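PDB 5Y6I: transcriptional regulator KdgR from Pseudomonas aeruginosa, which probably binds DNA and regulates transcription as a member of the IclR family of bacterial regulators. Local coordinates for residues A[23-28]-A[45-50]; A[100-105]-A[126-131]; A[215-220]-A[254-259]. All coordinates share one frame; numbering follows the deposited sequence.

Interaction 3, whose centre lies about 3 Å from the centre of the chain, is buried, while interactions 1 and 2, with centres at about 28 Å and 17 Å, are partly buried. Interaction 1 joins two parts of the helix-turn-helix domain by apolar side-chain contacts, with no hydrogen bond across. Interactions 2 and 3 each press a helix against the same five-stranded sheet of the C-terminal domain. They touch each other where Pro100 packs on Ile255 and Arg258. Their chemistry follows their place: a salt bridge grips an edge strand of the sheet within this chain in interaction 2, whereas interaction 3 places one serine-backbone hydrogen bond among buried side chains.

Interaction 1 of 3, residues A[23-28]-A[45-50]; sequences TDILKA and VGMPAS
Ile25 and Ala28 meet Met47 and Val45 in an apolar contact inside the helix-turn-helix domain, between helix 18-31 and the connection that leads from helix 38-45 into helix 49-61. Two separate side-chain pairs make it. The first joins Ala28 CB to Val45 CG1 at 3.2 Å. Val45 CG1 stands beside its own backbone N (chi1 -53°), and this branch also lies 3.6 Å from Asp24 O, so it faces one turn of the helix from Asp24 to Ala28. The second pair is Ile25 with Met47: the terminal methyl CE of Met47 is 3.5 Å from Ile25 CG1 and equally close to Ile25 CD1. Met47 bends at its last torsion (chi3 -61°), which brings CE round against the far part of the isoleucine, and the two chains run obliquely past one another. Between Val45 and Met47, Gly46 has positive phi (57°), and Pro48 then occupies the N-cap position of helix 49-61. Ile25 also packs on Tyr55 and Leu59 of that helix, and Met47 on Val52. The polar end of Asp24 faces elsewhere, with OD1 hydrogen-bonded to Ser62 of the second subunit. No hydrogen bond crosses between 23-28 and 45-50; their direct contact therefore rests on apolar burial, with no directional bond between the two segments.

Interaction 2 of 3, residues A[100-105]-A[126-131]; sequences PLAELR and QVEQAV
Arg105 and Glu128 are brought together by bends in both chains. The arginine leaves the helix with CG trans to its N, then turns sharply at chi2 (-94°) and again at chi3; Glu128 starts with CG beside its own N and folds at chi2. The carboxylate thereby comes to the guanidinium, and Arg105 NH1 forms a salt bridge with Glu128 OE1 at 2.7 Å. The two flat groups are not coplanar: their planes stand 70° apart, and OE1 also lies 3.2 Å from Arg105 NH2. The glutamate's CB sits over one guanidinium face, toward its rim. NH1 uses the edge of the group for a second partner, the backbone oxygen of Gln129, at 3.2 Å from NH1 to O; this hydrogen bond is nearly straight (173°) and lies in both the carbonyl and the guanidinium planes. A weak bond from Arg105 NE to Ala102 O ties the same group back to its own helix, so its rotation is restrained from more than one direction. The aliphatic part of the contact lies one turn earlier. Leu101 CD2 touches Gln126 CG at 3.4 Å, the two side chains lying alongside and antiparallel, and is 3.7 Å from Glu128 CG, which rests against Ala102 CA at 3.6 Å. Behind, Leu101 and Leu104 pack on Cys112 of strand 111-118 and Leu227 of strand 223-232. Helix 93-108 laid on an antiparallel sheet, here at one of its outermost strands, 121-128, fits the GAF-like architecture of the IclR C-terminal domain.

Interaction 3 of 3, residues A[215-220]-A[254-259]; sequences PVFDAR and AISWRM
The side chains of Val216 and Ile255 meet almost perpendicular to each other, with Val216 CG1 touching Ile255 CG2 at 3.6 Å. Each of the two methyls is trans to its own backbone N, the valine pointing from the strand to the helix and the isoleucine from the helix to the strand. Next to this pair Ser256 turns its hydroxyl to the strand backbone: OG stands beside its own N and receives the amide hydrogen of Phe217 N, 2.9 Å away, in an almost linear bond (174°). The same oxygen keeps a weak hydrogen bond to Thr252 O in the preceding helical turn, so one buried hydroxyl links the helix and the strand. The CA atoms of Phe217 and Ser256 come within 5.2 Å, consistent with the small side chain of Ser256. The end of the Phe217 side chain leads away from 254-259, though CD2 stays 3.8 Å from Ser256 OG, and its ring meets that of Tyr261 with the planes at about 30°. Met259 places CB 4.0 Å from Phe217 O, while its side chain packs on Val93 and Ser96 of helix 93-108. Beyond the strand Ala219 CB lies 3.2 Å from Met259 O, and Asp218 turns away to a salt bridge with Arg222 in the link to strand 223-232. The short segments of strand and helix run nearly parallel, 13° apart and with axes 7.0 Å from one another at closest. Such a C-terminal helix, packed on a sheet of strand order 2-1-5-4-3, is consistent with the GAF-like fold of IclR regulators.

Interaction 1 of 3, residues A[23-28]-A[45-50]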
# COMPACT_ATOMS: atom_id res chain seq x y z
N THR A 23 16.34 12.00 10.27
CA THR A 23 15.48 10.94 9.79
C THR A 23 15.94 9.57 10.26
O THR A 23 15.11 8.65 10.32
CB THR A 23 15.36 10.97 8.27
OG1 THR A 23 16.66 10.98 7.67
CG2 THR A 23 14.55 12.20 7.84
N ASP A 24 17.21 9.41 10.61
CA ASP A 24 17.60 8.20 11.32
C ASP A 24 16.81 8.05 12.62
O ASP A 24 16.47 6.93 13.02
CB ASP A 24 19.10 8.19 11.60
CG ASP A 24 19.95 7.97 10.33
OD1 ASP A 24 19.44 7.44 9.31
OD2 ASP A 24 21.16 8.33 10.38
N ILE A 25 16.48 9.16 13.27
CA ILE A 25 15.64 9.09 14.45
C ILE A 25 14.20 8.80 14.06
O ILE A 25 13.52 7.97 14.69
CB ILE A 25 15.76 10.39 15.27
CG1 ILE A 25 17.15 10.48 15.89
CG2 ILE A 25 14.69 10.43 16.35
CD1 ILE A 25 17.39 11.78 16.63
N LEU A 26 13.70 9.46 13.01
CA LEU A 26 12.34 9.21 12.57
C LEU A 26 12.17 7.75 12.18
O LEU A 26 11.13 7.14 12.45
CB LEU A 26 12.00 10.12 11.40
CG LEU A 26 10.65 10.03 10.71
CD1 LEU A 26 9.50 10.44 11.63
CD2 LEU A 26 10.67 10.91 9.46
N LYS A 27 13.21 7.16 11.59
CA LYS A 27 13.13 5.77 11.18
C LYS A 27 13.05 4.85 12.38
O LYS A 27 12.38 3.81 12.34
CB LYS A 27 14.34 5.43 10.30
CG LYS A 27 14.44 3.96 9.93
CD LYS A 27 15.85 3.56 9.52
CE LYS A 27 16.23 4.15 8.16
NZ LYS A 27 17.49 3.56 7.61
N ALA A 28 13.72 5.20 13.47
CA ALA A 28 13.64 4.32 14.63
C ALA A 28 12.40 4.56 15.47
O ALA A 28 11.98 3.65 16.20
CB ALA A 28 14.87 4.51 15.51
N VAL A 45 18.57 3.67 18.05
CA VAL A 45 19.47 4.31 17.09
C VAL A 45 20.90 4.45 17.58
O VAL A 45 21.70 5.08 16.89
CB VAL A 45 19.09 5.75 16.70
CG1 VAL A 45 17.71 5.83 16.23
CG2 VAL A 45 19.25 6.68 17.88
N GLY A 46 21.23 3.96 18.77
CA GLY A 46 22.59 4.02 19.26
C GLY A 46 23.22 5.39 19.36
O GLY A 46 24.37 5.57 18.96
N MET A 47 22.51 6.37 19.89
CA MET A 47 23.06 7.69 20.15
C MET A 47 22.78 8.10 21.59
O MET A 47 21.88 7.55 22.24
CB MET A 47 22.47 8.72 19.19
CG MET A 47 22.42 8.22 17.78
SD MET A 47 21.93 9.50 16.62
CE MET A 47 20.31 9.89 17.25
N PRO A 48 23.58 9.02 22.14
CA PRO A 48 23.32 9.50 23.50
C PRO A 48 21.91 10.05 23.66
O PRO A 48 21.35 10.65 22.74
CB PRO A 48 24.38 10.60 23.69
CG PRO A 48 25.46 10.29 22.71
CD PRO A 48 24.97 9.28 21.71
N ALA A 49 21.33 9.84 24.85
CA ALA A 49 19.94 10.26 25.08
C ALA A 49 19.77 11.75 24.87
O ALA A 49 18.72 12.18 24.39
CB ALA A 49 19.49 9.88 26.49
N SER A 50 20.79 12.54 25.20
CA SER A 50 20.67 13.99 25.11
C SER A 50 20.54 14.47 23.67
O SER A 50 19.67 15.28 23.35
CB SER A 50 21.85 14.67 25.83
OG SER A 50 23.08 14.01 25.58

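Interaction 2 of 3, residues A[100-105]-A[126-131]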
# COMPACT_ATOMS: atom_id res chain seq x y z
N PRO A 100 15.53 -5.23 -11.75
CA PRO A 100 15.96 -6.57 -11.30
C PRO A 100 15.50 -7.71 -12.22
O PRO A 100 16.18 -8.75 -12.26
CB PRO A 100 15.35 -6.68 -9.90
CG PRO A 100 15.16 -5.24 -9.45
CD PRO A 100 14.77 -4.52 -10.70
N LEU A 101 14.39 -7.54 -12.94
CA LEU A 101 13.99 -8.54 -13.92
C LEU A 101 15.07 -8.71 -14.98
O LEU A 101 15.48 -9.84 -15.31
CB LEU A 101 12.67 -8.13 -14.58
CG LEU A 101 12.06 -9.16 -15.56
CD1 LEU A 101 11.44 -10.35 -14.84
CD2 LEU A 101 11.03 -8.54 -16.48
N ALA A 102 15.57 -7.60 -15.50
CA ALA A 102 16.59 -7.65 -16.54
C ALA A 102 17.90 -8.18 -15.99
O ALA A 102 18.64 -8.89 -16.70
CB ALA A 102 16.75 -6.26 -17.13
N GLU A 103 18.21 -7.87 -14.73
CA GLU A 103 19.41 -8.42 -14.12
C GLU A 103 19.27 -9.92 -13.93
O GLU A 103 20.20 -10.68 -14.22
CB GLU A 103 19.69 -7.70 -12.80
CG GLU A 103 19.69 -6.17 -12.99
CD GLU A 103 19.95 -5.36 -11.71
OE1 GLU A 103 20.87 -4.51 -11.74
OE2 GLU A 103 19.23 -5.55 -10.71
N LEU A 104 18.10 -10.39 -13.47
CA LEU A 104 17.93 -11.82 -13.29
C LEU A 104 18.03 -12.54 -14.63
O LEU A 104 18.60 -13.64 -14.72
CB LEU A 104 16.59 -12.13 -12.64
CG LEU A 104 16.41 -13.62 -12.32
CD1 LEU A 104 17.31 -14.02 -11.17
CD2 LEU A 104 14.96 -13.93 -11.99
N ARG A 105 17.50 -11.93 -15.68
CA ARG A 105 17.67 -12.52 -17.00
C ARG A 105 19.14 -12.64 -17.36
O ARG A 105 19.58 -13.66 -17.90
CB ARG A 105 16.91 -11.69 -18.04
CG ARG A 105 16.94 -12.25 -19.46
CD ARG A 105 18.07 -11.61 -20.23
NE ARG A 105 18.31 -10.20 -19.85
CZ ARG A 105 17.80 -9.15 -20.48
NH1 ARG A 105 17.00 -9.33 -21.53
NH2 ARG A 105 18.07 -7.91 -20.07
N GLN A 126 5.24 -7.93 -18.84
CA GLN A 126 6.61 -7.47 -19.02
C GLN A 126 7.54 -8.68 -19.11
O GLN A 126 7.40 -9.62 -18.32
CB GLN A 126 6.97 -6.53 -17.85
CG GLN A 126 8.37 -6.56 -17.35
CD GLN A 126 8.64 -5.39 -16.38
OE1 GLN A 126 7.72 -4.78 -15.85
NE2 GLN A 126 9.91 -5.10 -16.16
N VAL A 127 8.48 -8.66 -20.07
CA VAL A 127 9.24 -9.85 -20.45
C VAL A 127 10.68 -9.49 -20.78
O VAL A 127 10.93 -8.63 -21.63
CB VAL A 127 8.61 -10.56 -21.66
CG1 VAL A 127 9.61 -11.56 -22.28
CG2 VAL A 127 7.36 -11.23 -21.28
N GLU A 128 11.62 -10.20 -20.18
CA GLU A 128 13.03 -10.09 -20.55
C GLU A 128 13.46 -11.41 -21.19
O GLU A 128 13.54 -12.44 -20.50
CB GLU A 128 13.91 -9.77 -19.34
CG GLU A 128 13.86 -8.31 -18.87
CD GLU A 128 14.32 -7.31 -19.91
OE1 GLU A 128 15.03 -7.68 -20.87
OE2 GLU A 128 13.98 -6.13 -19.76
N GLN A 129 13.73 -11.39 -22.49
CA GLN A 129 14.01 -12.63 -23.20
C GLN A 129 15.47 -13.02 -23.05
O GLN A 129 16.34 -12.20 -22.76
CB GLN A 129 13.65 -12.51 -24.68
CG GLN A 129 12.25 -11.96 -24.93
CD GLN A 129 11.86 -12.09 -26.39
OE1 GLN A 129 12.72 -12.28 -27.25
NE2 GLN A 129 10.57 -11.99 -26.68
N ALA A 130 15.72 -14.31 -23.22
CA ALA A 130 17.09 -14.80 -23.33
C ALA A 130 17.55 -14.64 -24.77
O ALA A 130 16.80 -14.91 -25.71
CB ALA A 130 17.18 -16.27 -22.93
N VAL A 131 18.78 -14.18 -24.94
CA VAL A 131 19.36 -14.08 -26.27
C VAL A 131 20.14 -15.37 -26.48
O VAL A 131 21.26 -15.52 -26.00
CB VAL A 131 20.22 -12.83 -26.44
CG1 VAL A 131 19.33 -11.64 -26.73
CG2 VAL A 131 21.03 -12.58 -25.18

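Interaction 3 of 3, residues A[215-220]-A[254-259]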
# COMPACT_ATOMS: atom_id res chain seq x y z
N PRO A 215 6.44 -15.14 -5.81
CA PRO A 215 5.59 -13.96 -5.70
C PRO A 215 6.32 -12.72 -5.20
O PRO A 215 7.31 -12.80 -4.46
CB PRO A 215 4.54 -14.40 -4.67
CG PRO A 215 5.31 -15.34 -3.76
CD PRO A 215 6.27 -16.07 -4.69
N VAL A 216 5.77 -11.56 -5.58
CA VAL A 216 6.25 -10.25 -5.17
C VAL A 216 5.16 -9.54 -4.37
O VAL A 216 4.01 -9.46 -4.82
CB VAL A 216 6.67 -9.40 -6.39
CG1 VAL A 216 7.20 -8.06 -5.94
CG2 VAL A 216 7.70 -10.18 -7.27
N PHE A 217 5.53 -9.00 -3.20
CA PHE A 217 4.60 -8.42 -2.24
C PHE A 217 4.77 -6.91 -2.15
O PHE A 217 5.87 -6.39 -2.35
CB PHE A 217 4.82 -9.02 -0.85
CG PHE A 217 4.70 -10.51 -0.81
CD1 PHE A 217 3.45 -11.11 -0.77
CD2 PHE A 217 5.83 -11.32 -0.82
CE1 PHE A 217 3.33 -12.51 -0.74
CE2 PHE A 217 5.71 -12.71 -0.79
CZ PHE A 217 4.47 -13.30 -0.75
N ASP A 218 3.69 -6.22 -1.79
CA ASP A 218 3.81 -4.79 -1.55
C ASP A 218 4.02 -4.54 -0.07
O ASP A 218 4.09 -5.46 0.75
CB ASP A 218 2.60 -4.02 -2.11
CG ASP A 218 1.28 -4.37 -1.44
OD1 ASP A 218 1.26 -5.18 -0.47
OD2 ASP A 218 0.22 -3.83 -1.89
N ALA A 219 4.16 -3.25 0.27
CA ALA A 219 4.34 -2.83 1.65
C ALA A 219 3.35 -3.52 2.58
O ALA A 219 3.71 -3.91 3.70
CB ALA A 219 4.18 -1.31 1.75
N ARG A 220 2.10 -3.67 2.15
CA ARG A 220 1.07 -4.20 3.04
C ARG A 220 0.98 -5.72 2.98
O ARG A 220 0.11 -6.30 3.63
CB ARG A 220 -0.28 -3.56 2.73
CG ARG A 220 -0.18 -2.08 2.39
CD ARG A 220 -1.51 -1.41 2.46
NE ARG A 220 -2.13 -1.82 3.70
CZ ARG A 220 -2.49 -0.99 4.67
NH1 ARG A 220 -2.36 0.32 4.53
NH2 ARG A 220 -3.03 -1.49 5.77
N ALA A 254 14.10 -8.91 -3.14
CA ALA A 254 14.62 -7.55 -3.30
C ALA A 254 13.51 -6.61 -3.76
O ALA A 254 13.26 -5.58 -3.13
CB ALA A 254 15.79 -7.53 -4.27
N ILE A 255 12.84 -6.96 -4.86
CA ILE A 255 11.73 -6.15 -5.36
C ILE A 255 10.72 -5.88 -4.25
O ILE A 255 10.21 -4.76 -4.11
CB ILE A 255 11.06 -6.83 -6.56
CG1 ILE A 255 12.05 -7.11 -7.69
CG2 ILE A 255 9.89 -5.98 -7.08
CD1 ILE A 255 11.40 -7.77 -8.91
N SER A 256 10.44 -6.90 -3.43
CA SER A 256 9.48 -6.74 -2.35
C SER A 256 9.97 -5.71 -1.35
O SER A 256 9.29 -4.71 -1.09
CB SER A 256 9.25 -8.07 -1.64
OG SER A 256 8.34 -8.88 -2.36
N TRP A 257 11.14 -5.95 -0.76
CA TRP A 257 11.68 -5.06 0.26
C TRP A 257 11.80 -3.64 -0.26
O TRP A 257 11.72 -2.68 0.53
CB TRP A 257 13.02 -5.60 0.73
CG TRP A 257 13.78 -4.76 1.71
CD1 TRP A 257 13.88 -4.96 3.06
CD2 TRP A 257 14.58 -3.62 1.41
NE1 TRP A 257 14.68 -3.99 3.61
CE2 TRP A 257 15.13 -3.16 2.62
CE3 TRP A 257 14.89 -2.94 0.22
CZ2 TRP A 257 15.96 -2.04 2.68
CZ3 TRP A 257 15.71 -1.83 0.28
CH2 TRP A 257 16.24 -1.40 1.50
N ARG A 258 11.97 -3.45 -1.57
CA ARG A 258 12.00 -2.09 -2.08
C ARG A 258 10.62 -1.46 -2.13
O ARG A 258 10.51 -0.22 -2.17
CB ARG A 258 12.66 -2.06 -3.46
CG ARG A 258 14.19 -2.11 -3.33
CD ARG A 258 14.91 -2.58 -4.59
NE ARG A 258 14.38 -1.93 -5.78
CZ ARG A 258 15.02 -1.90 -6.95
NH1 ARG A 258 14.47 -1.29 -8.00
NH2 ARG A 258 16.22 -2.46 -7.06
N MET A 259 9.57 -2.27 -2.13
CA MET A 259 8.21 -1.79 -2.01
C MET A 259 7.75 -1.69 -0.56
O MET A 259 6.57 -1.44 -0.31
CB MET A 259 7.27 -2.69 -2.82
CG MET A 259 7.68 -2.77 -4.28
SD MET A 259 6.38 -3.36 -5.35
CE MET A 259 5.31 -1.94 -5.28